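Local structure of 6-phosphogluconate dehydrogenase NAD-binding (4GBJ) at residues Asp57-Gly62 and Val84-Lys89; Phe79-Val84 and His111-Ala116; Asn136-Gly141 and Phe161-Asp166; Met188-Thr193 and Leu287-Asp292; Pro233-Phe238 and Asn279-Ala284. The protein probably binds NAD or NADP and acts as an oxidoreductase of the 6-phosphogluconate and 3-hydroxyisobutyrate dehydrogenase superfamily. All blocks are in the same frame, centred on the assembly; numbering follows the deposited sequence.

From the N terminus the chain first builds a Rossmann-type domain. Contact 1 closes a loop between the turn before strand 64-67 and the end of helix 81-87. Contact 2 starts on that same helix before contact 1 has closed and reaches helix 101-113, so the two cross, share V84 and touch. Contact 3 follows in series, its centre about 20 Å from that of contact 2, pairing the last two strands of the sheet. Beyond it lies the mainly helical second domain. There contact 4 ties the long helix 169-197 to helix 288-292, spanning 93 residues; contact 5 falls wholly within that span and joins two of its loops.

Contact 1 of 5, residues Asp57-Gly62 and Val84-Lys89; sequences DAITPG and VEKLGK
The loop around P61-G62 and the end of helix 81-87 run side by side; the two backbones head the same way, within 5°, with P61 opposite L87 at a CA-CA distance of 4.5 Å. One backbone bond joins them: G62 N donates a hydrogen bond to L87 O at 2.8 Å, with an N-H...O angle of 171°. G62 and G88 both have positive phi, which favours glycine; G88 is where the chain leaves the helix. Beside the bond, P61 CA brings its hydrogen to K86 O at 3.3 Å, and the proline ring carbons CB and CG lie against the same oxygen.

Among the side chains, I59 is the inner one. Its CG2, anti to the backbone N, presses on the helix backbone at L87 CA, at a tight 3.5 Å, and also meets L87 CB; a branched apolar residue suits a place between strands 8-11 and 64-67 and this helix. K86 lies extended along the loop, its CE 3.5 Å from I59 O, and its NZ bonds to I56 O. The D57 carboxylate is near but not in contact, OD1 standing 4.9 Å from K86 NZ. The helix's last carbonyls are thus met by N-H and C-H donors of the loop, while the lysine's charge is held by a carbonyl and probably eased by the nearby aspartate.

Contact 2 of 5, residues Phe79-Val84 and His111-Ala116; sequences FSMELV and HEWYGA
V84 and H111 bring together two neighbouring helices, 81-87 and 101-113, of the Rossmann-type domain. The second ends here in a Schellman motif: A116 N bonds to H111 O, G115 N more weakly to E112 O, and the positive phi of G115 suits a glycine.

The side chain to follow is M81, a selenomethionine. Its CB passes Y114 OH at 4.1 Å. CG then nears W113 CZ3, and SE lies beside both Y114 OH and W113 CZ3, 3.8 Å from the latter, in the indole plane at its edge, a Met-aromatic contact. The turn about the CG-SE bond (chi3 -53°) sends CE away from the two rings. A long, flexible side chain fits this exposed side of the contact.

Deeper in, V84 sends out both methyls. CG1, anti to the backbone N, reaches Y114 CD2 and also sits over one face of the imidazole, 3.9 Å from the ring centroid, a CH-pi contact; CG2 lies over that face too, near CE1. The ring's rotation is fixed by two bonds, H111 ND1 to L107 O and H111 NE2 to H93 ND1. On its way out, the Y114 ring passes M81 O, which lies 3.7 Å from Y114 CE2.

Contact 3 of 5, residues Asn136-Gly141 and Phe161-Asp166; sequences NICLSG and FDFGDD
The edge of the F161 ring faces strand 136-139: I137 O and N136 OD1 both lie in the ring plane, the latter 3.7 Å from F161 CE2, and the N136 amide is turned 59° to the ring. C138 SG meets the F163 ring obliquely, 3.6 Å from F163 CE2, a sulfur-aromatic contact. This small, polarisable side chain touches both phenylalanines, F161 on its own face of the sheet and F163 just past the strand; M208 of the second subunit packs on C138 and F161, and K174, the predicted active-site lysine, is about 6 Å from C138, side chain to side chain.

The strands, ends of a beta-alpha-beta unit with helix 143-153, pair in parallel: F161 N bonds to I137 O, L139 N to F161 O and F163 N to L139 O, each at 2.8 Å. D162 OD2 accepts from G164 N, an Asx turn, and makes a salt bridge with K146.

With OG between the backbone N and the carbonyl carbon (chi1 76°), S140 donates in the carbonyl plane to D166 O at 2.8 Å and accepts from A170 N. Replacement by alanine would probably leave D166 O without this donor and A170 N without its acceptor. Beside it, G141 N donates to G164 O.

Contact 4 of 5, residues Met188-Thr193 and Leu287-Asp292; sequences MGEAFT and LGASDD
A289 points its single methyl at the backbone of helix 169-197, where CB lies 3.5 Å from G189 O and 3.8 Å from E190 N. This is close helix-to-helix packing between small residues: the segments 188-193 and 288-292 run with their axes 8.6 Å apart at closest and cross at -42°. Both residue types suit the spot. G189 has no side chain, and a CB there would point toward the A289 methyl; A289 is small enough to let the backbones approach, E190 CA and A289 CA being 5.4 Å apart.

One turn on, T193 carries the contact further with its two branches. CG2, anti to the backbone N, rests against A289 O at 3.5 Å, whereas OG1 turns back along its own helix and donates to G189 O at 2.7 Å. That carbonyl is gripped twice, since T193 N also bonds to it, from the opposite face of its plane. OG1 has a further bond to R202 of helix 202-211, so a buried hydroxyl is well satisfied. E190, whose CB points away from A289, reaches F261 N of the second subunit with OE2, so helix 169-197 also takes part in the contact with that subunit.

A water bridges the two hydroxyls from one side, 3.1 Å from T193 OG1, to which it donates, and 2.8 Å from S290 OG.

Contact 5 of 5, residues Pro233-Phe238 and Asn279-Ala284; sequences PVAFRF and NLDWGA
D281 and the backbone of A235-F236 form the tight part of this contact. The carboxylate oxygen D281 OD1 accepts two hydrogen bonds: F236 N, at 2.9 Å, meets it nearly head-on to the C-O bond, and A235 N comes in on the anti side at 2.8 Å, 30° out of the carboxylate plane. The other oxygen, OD2, accepts from G283 N, an Asx turn. An asparagine offers just one carbonyl oxygen, so in place of this aspartate it would probably leave either the loop N-H groups or G283 N without an acceptor. Alongside, W282 N donates to F236 O at 2.8 Å.

F236 turns its edge to the face of the W282 five-membered ring, a T-shaped pair with planes at 82°; F236 CB lies 3.5 Å from W282 CD1. F238 is buried, with D281 O at its ring edge and A284 CB 3.9 Å from F238 CE1.

The outer side is looser. There R237 and N279 lie side by side, both exposed, joined by R237 NH2 to N279 OD1 at 2.7 Å, the oxygen in the guanidinium plane but the donor 37° above the amide carbonyl plane. V234, also exposed, brings CG2 to 3.2 Å from N279 O.

F236 is about 8 Å, side chain to side chain, from K174, the predicted active-site lysine. The loops meet beside helix 260-274, whose F269 meets the F238 ring edge-to-face and packs on W282, while I181 and A182 of helix 169-197 touch W282.

Contact 1 of 5, residues Asp57-Gly62 and Val84-Lys89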
# COMPACT_ATOMS: atom_id res chain seq x y z
N ASP B 57 -17.09 -35.42 19.27
CA ASP B 57 -16.43 -36.72 19.26
C ASP B 57 -14.94 -36.60 18.92
O ASP B 57 -14.18 -37.53 19.18
CB ASP B 57 -17.12 -37.66 18.26
CG ASP B 57 -18.59 -37.96 18.52
OD1 ASP B 57 -19.02 -37.92 19.71
OD2 ASP B 57 -19.31 -38.30 17.54
N ALA B 58 -14.52 -35.47 18.33
CA ALA B 58 -13.14 -35.18 17.94
C ALA B 58 -12.30 -34.64 19.13
O ALA B 58 -11.08 -34.73 19.10
CB ALA B 58 -13.15 -34.14 16.82
N ILE B 59 -12.97 -34.07 20.15
CA ILE B 59 -12.32 -33.41 21.28
C ILE B 59 -11.83 -34.37 22.33
O ILE B 59 -12.54 -35.28 22.72
CB ILE B 59 -13.28 -32.37 21.95
CG1 ILE B 59 -13.80 -31.35 20.92
CG2 ILE B 59 -12.57 -31.64 23.09
CD1 ILE B 59 -12.75 -30.49 20.32
N THR B 60 -10.60 -34.14 22.81
CA THR B 60 -9.98 -34.90 23.89
C THR B 60 -9.84 -33.97 25.10
O THR B 60 -9.17 -32.94 24.96
CB THR B 60 -8.58 -35.42 23.46
OG1 THR B 60 -8.72 -36.32 22.37
CG2 THR B 60 -7.85 -36.16 24.60
N PRO B 61 -10.37 -34.33 26.29
CA PRO B 61 -10.13 -33.49 27.49
C PRO B 61 -8.64 -33.17 27.66
O PRO B 61 -7.82 -34.07 27.51
CB PRO B 61 -10.63 -34.39 28.62
CG PRO B 61 -11.67 -35.20 27.99
CD PRO B 61 -11.20 -35.50 26.62
N GLY B 62 -8.29 -31.90 27.80
CA GLY B 62 -6.89 -31.52 27.96
C GLY B 62 -6.03 -31.53 26.70
O GLY B 62 -4.86 -31.19 26.78
N VAL B 84 -16.81 -26.97 24.76
CA VAL B 84 -15.69 -26.33 25.50
C VAL B 84 -15.47 -27.07 26.86
O VAL B 84 -14.34 -27.25 27.33
CB VAL B 84 -15.99 -24.82 25.72
CG1 VAL B 84 -14.90 -24.14 26.54
CG2 VAL B 84 -16.17 -24.08 24.39
N GLU B 85 -16.54 -27.46 27.48
CA GLU B 85 -16.46 -28.22 28.73
C GLU B 85 -15.77 -29.57 28.49
O GLU B 85 -14.96 -29.99 29.34
CB GLU B 85 -17.84 -28.44 29.31
CG GLU B 85 -17.78 -29.33 30.54
CD GLU B 85 -19.04 -29.42 31.37
OE1 GLU B 85 -20.16 -29.28 30.82
OE2 GLU B 85 -18.90 -29.69 32.58
N LYS B 86 -16.04 -30.24 27.35
CA LYS B 86 -15.34 -31.49 27.08
C LYS B 86 -13.84 -31.20 26.89
O LYS B 86 -13.04 -31.88 27.48
CB LYS B 86 -15.92 -32.21 25.89
CG LYS B 86 -15.38 -33.62 25.76
CD LYS B 86 -16.06 -34.33 24.65
CE LYS B 86 -15.55 -35.72 24.50
NZ LYS B 86 -16.16 -36.38 23.32
N LEU B 87 -13.48 -30.17 26.12
CA LEU B 87 -12.06 -29.72 25.95
C LEU B 87 -11.39 -29.56 27.34
O LEU B 87 -10.26 -29.99 27.53
CB LEU B 87 -12.01 -28.42 25.17
CG LEU B 87 -10.63 -27.87 24.87
CD1 LEU B 87 -9.77 -28.90 24.13
CD2 LEU B 87 -10.73 -26.58 24.11
N GLY B 88 -12.10 -28.95 28.28
CA GLY B 88 -11.78 -28.94 29.70
C GLY B 88 -10.42 -28.45 30.14
O GLY B 88 -9.75 -27.70 29.43
N LYS B 89 -10.01 -28.88 31.34
CA LYS B 89 -8.79 -28.44 32.02
C LYS B 89 -7.54 -28.68 31.18
O LYS B 89 -7.32 -29.78 30.71
CB LYS B 89 -8.62 -29.13 33.37
CG LYS B 89 -7.54 -28.48 34.22
CD LYS B 89 -7.34 -29.18 35.56
CE LYS B 89 -5.94 -29.00 36.11
NZ LYS B 89 -5.62 -27.58 36.42

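Contact 2 of 5, residues Phe79-Val84 and His111-Ala116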
# COMPACT_ATOMS: atom_id res chain seq x y z
N PHE B 79 -18.50 -23.84 19.08
CA PHE B 79 -17.91 -23.80 20.40
C PHE B 79 -18.95 -23.48 21.50
O PHE B 79 -18.85 -22.49 22.24
CB PHE B 79 -16.71 -22.84 20.41
CG PHE B 79 -15.55 -23.56 19.75
CD1 PHE B 79 -14.71 -24.36 20.49
CD2 PHE B 79 -15.44 -23.61 18.37
CE1 PHE B 79 -13.71 -25.12 19.87
CE2 PHE B 79 -14.45 -24.40 17.75
CZ PHE B 79 -13.63 -25.17 18.51
N SER B 80 -19.90 -24.40 21.64
CA SER B 80 -20.94 -24.33 22.66
C SER B 80 -20.31 -24.61 24.00
O SER B 80 -19.22 -25.15 24.06
CB SER B 80 -22.01 -25.37 22.36
OG SER B 80 -21.43 -26.67 22.44
N MSE B 81 -21.02 -24.31 25.09
CA MSE B 81 -20.54 -24.60 26.44
C MSE B 81 -20.19 -26.09 26.66
O MSE B 81 -19.23 -26.38 27.36
CB MSE B 81 -21.60 -24.20 27.48
CG MSE B 81 -21.68 -22.71 27.74
SE MSE B 81 -22.78 -22.45 29.40
CE MSE B 81 -24.32 -23.39 29.00
N GLU B 82 -20.99 -27.01 26.09
CA GLU B 82 -20.80 -28.45 26.27
C GLU B 82 -19.58 -28.95 25.50
O GLU B 82 -18.88 -29.82 26.01
CB GLU B 82 -22.07 -29.25 25.89
CG GLU B 82 -22.36 -29.33 24.40
CD GLU B 82 -23.84 -29.48 24.07
OE1 GLU B 82 -24.41 -28.55 23.46
OE2 GLU B 82 -24.43 -30.51 24.47
N LEU B 83 -19.24 -28.36 24.36
CA LEU B 83 -18.06 -28.76 23.62
C LEU B 83 -16.80 -28.24 24.34
O LEU B 83 -15.86 -29.01 24.56
CB LEU B 83 -18.11 -28.29 22.17
CG LEU B 83 -16.92 -28.79 21.32
CD1 LEU B 83 -17.33 -29.02 19.87
CD2 LEU B 83 -15.76 -27.79 21.33
N VAL B 84 -16.81 -26.97 24.76
CA VAL B 84 -15.69 -26.33 25.50
C VAL B 84 -15.47 -27.07 26.86
O VAL B 84 -14.34 -27.25 27.33
CB VAL B 84 -15.99 -24.82 25.72
CG1 VAL B 84 -14.90 -24.14 26.54
CG2 VAL B 84 -16.17 -24.08 24.39
N HIS B 111 -13.96 -20.48 27.71
CA HIS B 111 -12.94 -21.52 27.83
C HIS B 111 -12.35 -21.54 29.23
O HIS B 111 -12.18 -22.61 29.79
CB HIS B 111 -11.83 -21.34 26.77
CG HIS B 111 -12.20 -21.76 25.38
ND1 HIS B 111 -13.27 -21.19 24.70
CD2 HIS B 111 -11.61 -22.67 24.56
CE1 HIS B 111 -13.31 -21.77 23.51
NE2 HIS B 111 -12.30 -22.63 23.36
N GLU B 112 -12.03 -20.38 29.80
CA GLU B 112 -11.50 -20.28 31.17
C GLU B 112 -12.45 -20.78 32.26
O GLU B 112 -11.98 -21.10 33.34
CB GLU B 112 -11.10 -18.83 31.51
CG GLU B 112 -9.92 -18.32 30.70
CD GLU B 112 -8.62 -19.12 30.71
OE1 GLU B 112 -7.81 -18.95 29.76
OE2 GLU B 112 -8.39 -19.90 31.66
N TRP B 113 -13.77 -20.85 31.99
CA TRP B 113 -14.71 -21.39 32.98
C TRP B 113 -14.41 -22.84 33.26
O TRP B 113 -14.65 -23.31 34.38
CB TRP B 113 -16.16 -21.32 32.48
CG TRP B 113 -16.71 -19.97 32.14
CD1 TRP B 113 -16.19 -18.74 32.46
CD2 TRP B 113 -17.98 -19.73 31.55
NE1 TRP B 113 -16.98 -17.75 31.91
CE2 TRP B 113 -18.11 -18.33 31.40
CE3 TRP B 113 -19.00 -20.56 31.08
CZ2 TRP B 113 -19.22 -17.74 30.79
CZ3 TRP B 113 -20.11 -19.98 30.48
CH2 TRP B 113 -20.21 -18.59 30.33
N TYR B 114 -13.96 -23.57 32.22
CA TYR B 114 -13.64 -25.01 32.30
C TYR B 114 -12.13 -25.29 32.40
O TYR B 114 -11.73 -26.44 32.26
CB TYR B 114 -14.21 -25.69 31.04
CG TYR B 114 -15.71 -25.48 30.99
CD1 TYR B 114 -16.53 -26.04 31.96
CD2 TYR B 114 -16.28 -24.62 30.07
CE1 TYR B 114 -17.88 -25.73 32.03
CE2 TYR B 114 -17.65 -24.39 30.06
CZ TYR B 114 -18.45 -24.92 31.06
OH TYR B 114 -19.80 -24.69 31.11
N GLY B 115 -11.30 -24.27 32.64
CA GLY B 115 -9.85 -24.46 32.75
C GLY B 115 -9.15 -24.66 31.40
O GLY B 115 -8.00 -25.09 31.38
N ALA B 116 -9.83 -24.36 30.29
CA ALA B 116 -9.27 -24.48 28.93
C ALA B 116 -8.73 -23.11 28.49
O ALA B 116 -9.04 -22.10 29.12
CB ALA B 116 -10.33 -24.98 27.96

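Contact 3 of 5, residues Asn136-Gly141 and Phe161-Asp166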
# COMPACT_ATOMS: atom_id res chain seq x y z
N ASN B 136 1.99 -16.30 7.32
CA ASN B 136 2.30 -15.86 8.67
C ASN B 136 1.12 -16.04 9.59
O ASN B 136 -0.03 -15.97 9.15
CB ASN B 136 2.73 -14.40 8.64
CG ASN B 136 4.03 -14.18 7.89
OD1 ASN B 136 5.09 -14.48 8.39
ND2 ASN B 136 3.97 -13.75 6.65
N ILE B 137 1.38 -16.17 10.87
CA ILE B 137 0.30 -16.24 11.86
C ILE B 137 0.57 -15.27 13.02
O ILE B 137 1.73 -15.04 13.39
CB ILE B 137 0.14 -17.72 12.33
CG1 ILE B 137 -1.29 -18.01 12.83
CG2 ILE B 137 1.20 -18.13 13.36
CD1 ILE B 137 -1.52 -19.50 13.09
N CYS B 138 -0.51 -14.75 13.62
CA CYS B 138 -0.46 -13.92 14.83
C CYS B 138 -1.10 -14.71 15.92
O CYS B 138 -2.16 -15.30 15.70
CB CYS B 138 -1.16 -12.58 14.63
SG CYS B 138 -0.24 -11.45 13.56
N LEU B 139 -0.51 -14.71 17.11
CA LEU B 139 -1.05 -15.45 18.25
C LEU B 139 -1.28 -14.54 19.37
O LEU B 139 -0.44 -13.69 19.63
CB LEU B 139 -0.10 -16.55 18.72
CG LEU B 139 0.42 -17.54 17.72
CD1 LEU B 139 1.43 -18.43 18.39
CD2 LEU B 139 -0.74 -18.36 17.08
N SER B 140 -2.37 -14.73 20.09
CA SER B 140 -2.63 -13.99 21.32
C SER B 140 -3.51 -14.86 22.23
O SER B 140 -4.30 -15.70 21.77
CB SER B 140 -3.25 -12.63 21.02
OG SER B 140 -4.61 -12.70 20.65
N GLY B 141 -3.32 -14.66 23.53
CA GLY B 141 -3.95 -15.47 24.57
C GLY B 141 -2.93 -15.92 25.57
O GLY B 141 -1.82 -15.38 25.62
N PHE B 161 3.97 -14.39 15.01
CA PHE B 161 4.05 -13.13 15.75
C PHE B 161 3.21 -13.25 17.01
O PHE B 161 2.08 -13.72 16.96
CB PHE B 161 3.62 -11.95 14.88
CG PHE B 161 4.50 -11.80 13.67
CD1 PHE B 161 5.58 -10.91 13.67
CD2 PHE B 161 4.28 -12.57 12.53
CE1 PHE B 161 6.43 -10.82 12.57
CE2 PHE B 161 5.10 -12.43 11.41
CZ PHE B 161 6.17 -11.56 11.43
N ASP B 162 3.76 -12.87 18.14
CA ASP B 162 3.08 -12.95 19.42
C ASP B 162 2.55 -11.58 19.83
O ASP B 162 3.32 -10.65 19.93
CB ASP B 162 4.03 -13.50 20.46
CG ASP B 162 3.34 -13.99 21.73
OD1 ASP B 162 3.74 -15.07 22.25
OD2 ASP B 162 2.47 -13.28 22.24
N PHE B 163 1.24 -11.47 20.08
CA PHE B 163 0.62 -10.20 20.47
C PHE B 163 0.10 -10.22 21.95
O PHE B 163 -0.77 -9.41 22.31
CB PHE B 163 -0.49 -9.84 19.44
CG PHE B 163 0.13 -9.21 18.22
CD1 PHE B 163 0.38 -7.85 18.16
CD2 PHE B 163 0.61 -10.00 17.19
CE1 PHE B 163 1.12 -7.30 17.12
CE2 PHE B 163 1.26 -9.43 16.10
CZ PHE B 163 1.56 -8.09 16.10
N GLY B 164 0.69 -11.06 22.81
CA GLY B 164 0.42 -11.03 24.25
C GLY B 164 -0.80 -11.76 24.73
O GLY B 164 -1.32 -12.64 24.03
N ASP B 165 -1.23 -11.43 25.94
CA ASP B 165 -2.31 -12.09 26.69
C ASP B 165 -3.71 -11.88 26.19
O ASP B 165 -4.55 -12.74 26.47
CB ASP B 165 -2.32 -11.61 28.17
CG ASP B 165 -1.06 -11.85 28.98
OD1 ASP B 165 -0.34 -12.85 28.69
OD2 ASP B 165 -0.81 -11.08 29.93
N ASP B 166 -4.03 -10.70 25.65
CA ASP B 166 -5.40 -10.39 25.24
C ASP B 166 -5.84 -11.40 24.15
O ASP B 166 -5.29 -11.35 23.05
CB ASP B 166 -5.47 -8.93 24.73
CG ASP B 166 -6.77 -8.48 24.04
OD1 ASP B 166 -7.74 -9.27 23.99
OD2 ASP B 166 -6.81 -7.34 23.54
O HOH W 1 1.14 -13.86 26.64

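Contact 4 of 5, residues Met188-Thr193 and Leu287-Asp292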
# COMPACT_ATOMS: atom_id res chain seq x y z
N MSE B 188 -5.36 2.12 -5.75
CA MSE B 188 -5.01 1.71 -7.12
C MSE B 188 -6.20 1.94 -8.09
O MSE B 188 -6.00 2.44 -9.19
CB MSE B 188 -4.52 0.28 -7.18
CG MSE B 188 -3.12 0.17 -6.67
SE MSE B 188 -2.26 -1.56 -6.85
CE MSE B 188 -3.19 -2.66 -5.61
N GLY B 189 -7.41 1.62 -7.66
CA GLY B 189 -8.60 1.93 -8.47
C GLY B 189 -8.69 3.41 -8.81
O GLY B 189 -8.85 3.80 -9.97
N GLU B 190 -8.49 4.26 -7.81
CA GLU B 190 -8.53 5.71 -7.99
C GLU B 190 -7.43 6.18 -8.88
O GLU B 190 -7.67 6.94 -9.83
CB GLU B 190 -8.43 6.44 -6.62
CG GLU B 190 -9.68 6.23 -5.77
CD GLU B 190 -9.71 7.00 -4.46
OE1 GLU B 190 -9.10 8.07 -4.41
OE2 GLU B 190 -10.28 6.52 -3.45
N ALA B 191 -6.21 5.76 -8.57
CA ALA B 191 -5.01 6.18 -9.31
C ALA B 191 -5.03 5.67 -10.72
O ALA B 191 -4.78 6.46 -11.64
CB ALA B 191 -3.75 5.71 -8.59
N PHE B 192 -5.40 4.39 -10.94
CA PHE B 192 -5.41 3.82 -12.30
C PHE B 192 -6.51 4.35 -13.15
O PHE B 192 -6.28 4.53 -14.35
CB PHE B 192 -5.45 2.30 -12.29
CG PHE B 192 -4.33 1.51 -11.65
CD1 PHE B 192 -3.23 2.15 -11.06
CD2 PHE B 192 -4.37 0.12 -11.62
CE1 PHE B 192 -2.23 1.42 -10.43
CE2 PHE B 192 -3.35 -0.62 -11.01
CZ PHE B 192 -2.30 0.04 -10.38
N THR B 193 -7.65 4.75 -12.55
CA THR B 193 -8.76 5.41 -13.25
C THR B 193 -8.37 6.81 -13.63
O THR B 193 -8.69 7.22 -14.74
CB THR B 193 -10.05 5.36 -12.39
OG1 THR B 193 -10.37 4.00 -12.23
CG2 THR B 193 -11.23 6.07 -13.04
N LEU B 287 -13.67 -1.35 -8.75
CA LEU B 287 -14.54 -0.90 -9.83
C LEU B 287 -15.32 0.32 -9.49
O LEU B 287 -15.76 0.98 -10.42
CB LEU B 287 -15.54 -1.99 -10.29
CG LEU B 287 -15.01 -3.03 -11.22
CD1 LEU B 287 -16.09 -4.04 -11.57
CD2 LEU B 287 -14.51 -2.39 -12.55
N GLY B 288 -15.52 0.64 -8.21
CA GLY B 288 -16.27 1.86 -7.85
C GLY B 288 -15.67 3.13 -8.41
O GLY B 288 -16.39 4.05 -8.80
N ALA B 289 -14.35 3.21 -8.45
CA ALA B 289 -13.65 4.40 -8.98
C ALA B 289 -13.95 4.55 -10.47
O ALA B 289 -14.03 5.68 -10.94
CB ALA B 289 -12.14 4.28 -8.76
N SER B 290 -14.12 3.40 -11.19
CA SER B 290 -14.44 3.36 -12.62
C SER B 290 -15.87 3.81 -12.82
O SER B 290 -16.13 4.66 -13.68
CB SER B 290 -14.21 1.97 -13.19
OG SER B 290 -12.83 1.66 -13.15
N ASP B 291 -16.78 3.32 -11.96
CA ASP B 291 -18.18 3.75 -11.94
C ASP B 291 -18.32 5.24 -11.78
O ASP B 291 -19.01 5.88 -12.54
CB ASP B 291 -18.94 3.09 -10.81
CG ASP B 291 -19.01 1.61 -10.86
OD1 ASP B 291 -18.95 1.05 -11.99
OD2 ASP B 291 -19.24 0.99 -9.79
N ASP B 292 -17.67 5.80 -10.79
CA ASP B 292 -17.73 7.24 -10.49
C ASP B 292 -17.15 8.10 -11.55
O ASP B 292 -17.59 9.23 -11.68
CB ASP B 292 -17.00 7.60 -9.21
CG ASP B 292 -17.59 7.03 -7.95
OD1 ASP B 292 -18.71 6.52 -8.02
OD2 ASP B 292 -16.96 7.19 -6.87
O HOH W 2 -10.95 1.13 -11.10

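Contact 5 of 5, residues Pro233-Phe238 and Asn279-Ala284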
# COMPACT_ATOMS: atom_id res chain seq x y z
N PRO B 233 -11.08 -15.31 -11.98
CA PRO B 233 -11.82 -16.14 -11.04
C PRO B 233 -11.80 -15.57 -9.63
O PRO B 233 -11.05 -14.67 -9.30
CB PRO B 233 -11.09 -17.50 -11.13
CG PRO B 233 -9.68 -17.11 -11.41
CD PRO B 233 -9.78 -15.92 -12.33
N VAL B 234 -12.66 -16.10 -8.81
CA VAL B 234 -12.87 -15.62 -7.45
C VAL B 234 -11.94 -16.30 -6.48
O VAL B 234 -11.93 -17.52 -6.42
CB VAL B 234 -14.34 -15.83 -7.07
CG1 VAL B 234 -14.62 -15.37 -5.64
CG2 VAL B 234 -15.24 -15.11 -8.06
N ALA B 235 -11.19 -15.50 -5.72
CA ALA B 235 -10.32 -15.94 -4.62
C ALA B 235 -11.03 -15.76 -3.29
O ALA B 235 -10.95 -16.64 -2.45
CB ALA B 235 -9.02 -15.14 -4.62
N PHE B 236 -11.77 -14.62 -3.11
CA PHE B 236 -12.57 -14.32 -1.92
C PHE B 236 -13.87 -13.65 -2.42
O PHE B 236 -13.80 -12.60 -3.08
CB PHE B 236 -11.72 -13.40 -1.00
CG PHE B 236 -12.15 -13.29 0.44
CD1 PHE B 236 -12.19 -14.41 1.26
CD2 PHE B 236 -12.39 -12.04 1.01
CE1 PHE B 236 -12.56 -14.30 2.60
CE2 PHE B 236 -12.73 -11.92 2.36
CZ PHE B 236 -12.81 -13.06 3.15
N ARG B 237 -15.05 -14.24 -2.16
CA ARG B 237 -16.31 -13.72 -2.72
C ARG B 237 -16.63 -12.33 -2.23
O ARG B 237 -16.37 -12.02 -1.08
CB ARG B 237 -17.50 -14.67 -2.49
CG ARG B 237 -18.47 -14.60 -3.66
CD ARG B 237 -19.31 -15.85 -3.81
NE ARG B 237 -20.56 -15.55 -4.52
CZ ARG B 237 -21.63 -14.96 -3.98
NH1 ARG B 237 -21.64 -14.63 -2.69
NH2 ARG B 237 -22.70 -14.71 -4.71
N PHE B 238 -17.19 -11.50 -3.11
CA PHE B 238 -17.41 -10.05 -2.87
C PHE B 238 -18.13 -9.73 -1.56
O PHE B 238 -17.63 -8.90 -0.78
CB PHE B 238 -18.14 -9.42 -4.06
CG PHE B 238 -18.20 -7.94 -4.14
CD1 PHE B 238 -17.17 -7.23 -4.75
CD2 PHE B 238 -19.36 -7.24 -3.79
CE1 PHE B 238 -17.22 -5.84 -4.84
CE2 PHE B 238 -19.43 -5.86 -3.92
CZ PHE B 238 -18.35 -5.15 -4.44
N ASN B 279 -20.96 -11.98 -7.29
CA ASN B 279 -20.22 -13.17 -7.70
C ASN B 279 -18.79 -12.83 -8.13
O ASN B 279 -18.07 -13.74 -8.52
CB ASN B 279 -20.95 -13.90 -8.82
CG ASN B 279 -22.30 -14.32 -8.37
OD1 ASN B 279 -22.44 -14.96 -7.35
ND2 ASN B 279 -23.33 -13.89 -9.07
N LEU B 280 -18.36 -11.58 -8.03
CA LEU B 280 -17.00 -11.26 -8.41
C LEU B 280 -16.07 -11.43 -7.21
O LEU B 280 -16.55 -11.58 -6.11
CB LEU B 280 -16.94 -9.81 -8.91
CG LEU B 280 -17.83 -9.51 -10.15
CD1 LEU B 280 -17.60 -8.07 -10.62
CD2 LEU B 280 -17.54 -10.44 -11.32
N ASP B 281 -14.75 -11.36 -7.43
CA ASP B 281 -13.79 -11.35 -6.35
C ASP B 281 -13.93 -10.06 -5.54
O ASP B 281 -14.28 -9.01 -6.10
CB ASP B 281 -12.37 -11.47 -6.94
CG ASP B 281 -11.33 -11.65 -5.89
OD1 ASP B 281 -11.33 -12.74 -5.25
OD2 ASP B 281 -10.56 -10.67 -5.64
N TRP B 282 -13.53 -10.09 -4.28
CA TRP B 282 -13.61 -8.92 -3.40
C TRP B 282 -12.75 -7.77 -3.92
O TRP B 282 -13.08 -6.64 -3.64
CB TRP B 282 -13.23 -9.27 -1.96
CG TRP B 282 -11.76 -9.36 -1.71
CD1 TRP B 282 -10.87 -10.22 -2.29
CD2 TRP B 282 -11.04 -8.67 -0.68
NE1 TRP B 282 -9.63 -10.06 -1.72
CE2 TRP B 282 -9.71 -9.13 -0.73
CE3 TRP B 282 -11.40 -7.70 0.27
CZ2 TRP B 282 -8.72 -8.64 0.14
CZ3 TRP B 282 -10.41 -7.18 1.09
CH2 TRP B 282 -9.07 -7.63 1.00
N GLY B 283 -11.74 -8.05 -4.75
CA GLY B 283 -10.96 -7.04 -5.44
C GLY B 283 -11.79 -6.08 -6.27
O GLY B 283 -11.37 -4.96 -6.55
N ALA B 284 -13.01 -6.52 -6.69
CA ALA B 284 -13.90 -5.68 -7.49
C ALA B 284 -14.37 -4.46 -6.75
O ALA B 284 -15.00 -3.62 -7.36
CB ALA B 284 -15.09 -6.50 -7.98